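Local structure of cellulose hydrolase (Bacillus licheniformis, 4YZT) at residues I429-P434 with L521-V526; A66-V71 with I326-G331. The protein hydrolyses beta-1,4-glucosidic bonds of cellulose as an endoglucanase of glycoside hydrolase family 5 built from three modules. One frame throughout, in Å; residues are numbered along the deposited sequence.

Contact 1: residues I429-P434 with L521-V526; sequences ILYDDP and LWPKGV
Tyr431 holds CG between its backbone N and carbonyl carbon (chi1 83°), which brings its ring up against Pro523. Val526 sets CG1 opposite its own backbone N (chi1 178°). That methyl then reaches Pro434, while CG2 is left to meet Tyr431. Pro523 CG sits over one face of the Tyr431 ring in a CH-pi contact, 22° off the ring normal. It is displaced toward the phenol end: Pro523 CG is 3.6 Å from Tyr431 CZ and 3.9 Å from Tyr431 OH. Val526 CG2 approaches the same ring obliquely and is 4.1 Å from Tyr431 CE2. The Pro434 ring makes a second apolar patch. Its CD packs on Val526 CG1 at 3.7 Å. Its CG lies 3.8 Å from Leu521 CD1, and the two side chains run alongside one another, pointing opposite ways. The peptide bond before Pro523 is cis. Pro523 also opens a type II turn, in which Val526 N bonds to Pro523 O at 3.1 Å. The turn holds Pro523 and Val526 close together, consistent with their meeting the same tyrosine. Nearby, Asp433 forms a salt bridge with Lys347, and Pro523 also touches Phe345. The arrangement is an interface between modules: the last strand of the X2 carbohydrate-binding domain and the linker after it rest on the tip of a beta hairpin in the C-terminal module.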
# COMPACT_ATOMS: atom_id res chain seq x y z
N ILE A 429 -16.96 -1.07 19.52
CA ILE A 429 -16.65 0.33 19.77
C ILE A 429 -17.85 1.09 20.33
O ILE A 429 -18.89 1.18 19.68
CB ILE A 429 -16.19 1.04 18.48
CG1 ILE A 429 -15.05 0.26 17.81
CG2 ILE A 429 -15.80 2.48 18.77
CD1 ILE A 429 -14.68 0.79 16.42
N LEU A 430 -17.69 1.65 21.53
CA LEU A 430 -18.69 2.56 22.06
C LEU A 430 -18.46 3.98 21.55
O LEU A 430 -17.35 4.49 21.65
CB LEU A 430 -18.66 2.55 23.59
CG LEU A 430 -19.75 3.33 24.34
CD1 LEU A 430 -21.12 2.71 24.10
CD2 LEU A 430 -19.44 3.37 25.84
N TYR A 431 -19.49 4.61 21.00
CA TYR A 431 -19.34 5.99 20.53
C TYR A 431 -20.49 6.86 20.98
O TYR A 431 -21.51 6.36 21.47
CB TYR A 431 -19.22 6.05 19.00
CG TYR A 431 -20.53 6.03 18.25
CD1 TYR A 431 -21.15 4.82 17.95
CD2 TYR A 431 -21.15 7.20 17.84
CE1 TYR A 431 -22.35 4.79 17.26
CE2 TYR A 431 -22.35 7.18 17.15
CZ TYR A 431 -22.94 5.97 16.86
OH TYR A 431 -24.13 5.95 16.17
N ASP A 432 -20.29 8.16 20.85
CA ASP A 432 -21.32 9.15 21.16
C ASP A 432 -21.17 10.27 20.14
O ASP A 432 -20.19 10.29 19.38
CB ASP A 432 -21.17 9.66 22.59
CG ASP A 432 -22.50 10.07 23.19
OD1 ASP A 432 -23.50 10.19 22.44
OD2 ASP A 432 -22.55 10.26 24.42
N ASP A 433 -22.13 11.19 20.11
CA ASP A 433 -22.07 12.33 19.18
C ASP A 433 -20.73 13.06 19.35
O ASP A 433 -20.35 13.43 20.46
CB ASP A 433 -23.22 13.32 19.42
CG ASP A 433 -24.60 12.67 19.38
OD1 ASP A 433 -24.90 11.88 18.46
OD2 ASP A 433 -25.41 12.98 20.29
N PRO A 434 -20.00 13.27 18.25
CA PRO A 434 -18.76 14.05 18.30
C PRO A 434 -19.03 15.49 18.71
O PRO A 434 -20.08 16.02 18.36
CB PRO A 434 -18.24 13.98 16.87
CG PRO A 434 -19.46 13.75 16.03
CD PRO A 434 -20.36 12.88 16.87
N LEU A 521 -17.76 10.86 9.12
CA LEU A 521 -17.13 9.95 10.06
C LEU A 521 -17.61 8.51 9.92
O LEU A 521 -18.60 8.23 9.24
CB LEU A 521 -17.39 10.44 11.49
CG LEU A 521 -16.98 11.90 11.72
CD1 LEU A 521 -17.59 12.46 13.01
CD2 LEU A 521 -15.47 11.99 11.77
N TRP A 522 -16.89 7.61 10.58
CA TRP A 522 -17.38 6.27 10.90
C TRP A 522 -17.93 6.32 12.33
O TRP A 522 -17.26 6.85 13.20
CB TRP A 522 -16.27 5.23 10.80
CG TRP A 522 -15.59 5.12 9.43
CD1 TRP A 522 -14.28 5.36 9.15
CD2 TRP A 522 -16.20 4.70 8.20
NE1 TRP A 522 -14.03 5.13 7.81
CE2 TRP A 522 -15.20 4.72 7.21
CE3 TRP A 522 -17.50 4.31 7.84
CZ2 TRP A 522 -15.45 4.38 5.88
CZ3 TRP A 522 -17.75 3.97 6.52
CH2 TRP A 522 -16.73 4.01 5.56
N PRO A 523 -19.13 5.77 12.59
CA PRO A 523 -20.00 5.02 11.67
C PRO A 523 -20.67 5.89 10.62
O PRO A 523 -20.93 7.07 10.86
CB PRO A 523 -21.05 4.42 12.61
CG PRO A 523 -21.14 5.39 13.74
CD PRO A 523 -19.73 5.91 13.92
N LYS A 524 -20.93 5.27 9.47
CA LYS A 524 -21.60 5.91 8.33
C LYS A 524 -22.82 6.70 8.75
O LYS A 524 -23.70 6.18 9.43
CB LYS A 524 -22.02 4.84 7.32
CG LYS A 524 -22.69 5.36 6.06
CD LYS A 524 -21.72 6.17 5.22
CE LYS A 524 -22.31 6.52 3.86
NZ LYS A 524 -21.40 7.41 3.10
N GLY A 525 -22.86 7.97 8.36
CA GLY A 525 -24.00 8.81 8.67
C GLY A 525 -23.74 9.79 9.80
O GLY A 525 -24.51 10.74 9.99
N VAL A 526 -22.67 9.57 10.56
CA VAL A 526 -22.26 10.57 11.55
C VAL A 526 -21.26 11.53 10.90
O VAL A 526 -20.37 11.11 10.15
CB VAL A 526 -21.63 9.92 12.81
CG1 VAL A 526 -21.17 10.98 13.80
CG2 VAL A 526 -22.63 8.99 13.49

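Contact 2: residues A66-V71 with I326-G331; sequences AGFKSV and IVIQAG
Ile328 packs on Phe68 and on the backbone of Ala66 and Gly67, at the N-terminal end of a barrel strand in the (beta/alpha)8 fold. Helix 57-66 ends here in a Schellman motif, with Gly67 at positive phi. The tight part centres on Ile328. Its CG1 stands beside the backbone N, and a second bend (chi2 -54°) carries CD1 over the Phe68 ring. Ile328 CD1 lies 3.7 Å from the centroid of the Phe68 ring, 5° off the normal, a well-centred CH-pi contact. The same branch presses on the helix end, with Ala66 O 3.4 Å from Ile328 CG1 and Gly67 C 3.7 Å from Ile328 CD1. Val327 adds a lighter touch, its CG1 3.9 Å from Phe68 CE1. The Phe68 ring also meets Trp35 and Trp303 in the interior. With an alanine in place of Phe68, Ile328 CD1 would probably be left without a surface to rest on, and a gap would be likely to open between it and the interior tryptophans. The outer side is looser. Ala66 and Gly67 are partly exposed there, and Ala66 CB stays 4.9 Å from Ile328 CD1. One guanidinium group bridges the two segments: Arg332 NH2 hydrogen-bonds to Gly67 O, and Arg332 NH1 to Ile328 O.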
# COMPACT_ATOMS: atom_id res chain seq x y z
N ALA A 66 7.63 -12.18 10.38
CA ALA A 66 6.29 -12.03 9.81
C ALA A 66 5.95 -13.13 8.80
O ALA A 66 4.79 -13.51 8.65
CB ALA A 66 6.16 -10.67 9.16
N GLY A 67 6.97 -13.62 8.10
CA GLY A 67 6.78 -14.69 7.14
C GLY A 67 6.88 -14.29 5.68
O GLY A 67 6.47 -15.05 4.81
N PHE A 68 7.42 -13.11 5.39
CA PHE A 68 7.65 -12.75 3.98
C PHE A 68 8.81 -13.58 3.44
O PHE A 68 9.77 -13.86 4.15
CB PHE A 68 7.90 -11.25 3.83
CG PHE A 68 6.69 -10.43 4.13
CD1 PHE A 68 5.73 -10.20 3.15
CD2 PHE A 68 6.47 -9.95 5.42
CE1 PHE A 68 4.58 -9.47 3.43
CE2 PHE A 68 5.32 -9.22 5.70
CZ PHE A 68 4.38 -8.98 4.70
N LYS A 69 8.70 -13.99 2.18
CA LYS A 69 9.77 -14.78 1.56
C LYS A 69 10.74 -13.90 0.75
O LYS A 69 11.87 -14.31 0.46
CB LYS A 69 9.19 -15.86 0.65
CG LYS A 69 8.44 -16.95 1.39
CD LYS A 69 8.04 -18.05 0.42
CE LYS A 69 7.17 -19.11 1.07
NZ LYS A 69 6.76 -20.13 0.05
N SER A 70 10.31 -12.71 0.38
CA SER A 70 11.17 -11.84 -0.42
C SER A 70 11.05 -10.38 0.01
O SER A 70 10.04 -9.99 0.60
CB SER A 70 10.86 -11.99 -1.91
OG SER A 70 9.53 -11.61 -2.20
N VAL A 71 12.09 -9.60 -0.25
CA VAL A 71 12.06 -8.17 -0.00
C VAL A 71 12.56 -7.43 -1.24
O VAL A 71 13.45 -7.89 -1.95
CB VAL A 71 12.91 -7.76 1.24
CG1 VAL A 71 12.44 -8.52 2.48
CG2 VAL A 71 14.40 -7.98 1.00
N ILE A 326 -3.29 -11.71 6.66
CA ILE A 326 -3.99 -12.02 5.43
C ILE A 326 -3.00 -12.13 4.27
O ILE A 326 -3.08 -13.07 3.48
CB ILE A 326 -5.08 -10.97 5.13
CG1 ILE A 326 -6.31 -11.25 5.99
CG2 ILE A 326 -5.46 -10.98 3.66
CD1 ILE A 326 -7.35 -10.13 5.98
N VAL A 327 -2.08 -11.18 4.16
CA VAL A 327 -1.10 -11.20 3.06
C VAL A 327 -0.19 -12.43 3.14
O VAL A 327 0.07 -13.08 2.14
CB VAL A 327 -0.25 -9.90 3.06
CG1 VAL A 327 0.99 -10.04 2.16
CG2 VAL A 327 -1.10 -8.71 2.61
N ILE A 328 0.28 -12.74 4.35
CA ILE A 328 1.11 -13.90 4.60
C ILE A 328 0.44 -15.22 4.19
O ILE A 328 1.06 -16.08 3.55
CB ILE A 328 1.49 -13.96 6.10
CG1 ILE A 328 2.39 -12.76 6.43
CG2 ILE A 328 2.15 -15.29 6.47
CD1 ILE A 328 3.61 -12.67 5.54
N GLN A 329 -0.82 -15.38 4.56
CA GLN A 329 -1.56 -16.60 4.23
C GLN A 329 -1.94 -16.64 2.74
O GLN A 329 -1.69 -17.62 2.04
CB GLN A 329 -2.81 -16.71 5.11
CG GLN A 329 -2.48 -16.88 6.59
CD GLN A 329 -1.77 -18.19 6.87
OE1 GLN A 329 -2.10 -19.22 6.29
NE2 GLN A 329 -0.77 -18.15 7.76
N ALA A 330 -2.53 -15.55 2.26
CA ALA A 330 -2.94 -15.50 0.86
C ALA A 330 -1.74 -15.64 -0.08
O ALA A 330 -1.86 -16.25 -1.15
CB ALA A 330 -3.69 -14.20 0.58
N GLY A 331 -0.59 -15.12 0.32
CA GLY A 331 0.60 -15.19 -0.51
C GLY A 331 1.18 -16.59 -0.58
O GLY A 331 2.04 -16.86 -1.42

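In the fold
From the N terminus the chain builds the catalytic barrel first. Contact 2 starts just before the second barrel strand, 70-73. It closes after 254 intervening residues on helix 321-330, which follows the eighth strand, 299-303. It thus ties an early part of the barrel to its last helix. The chain then runs through the X2 domain. Contact 1 opens at the end of strand 424-431 and closes after 86 intervening residues, at the turn between strands 515-522 and 527-535. It joins the X2 domain to the C-terminal module. The two loops follow one another, without nesting or crossing. The centres of contacts 1 and 2 are 34 Å apart. The nearest atoms of contacts 1 and 2 are about 17 Å apart.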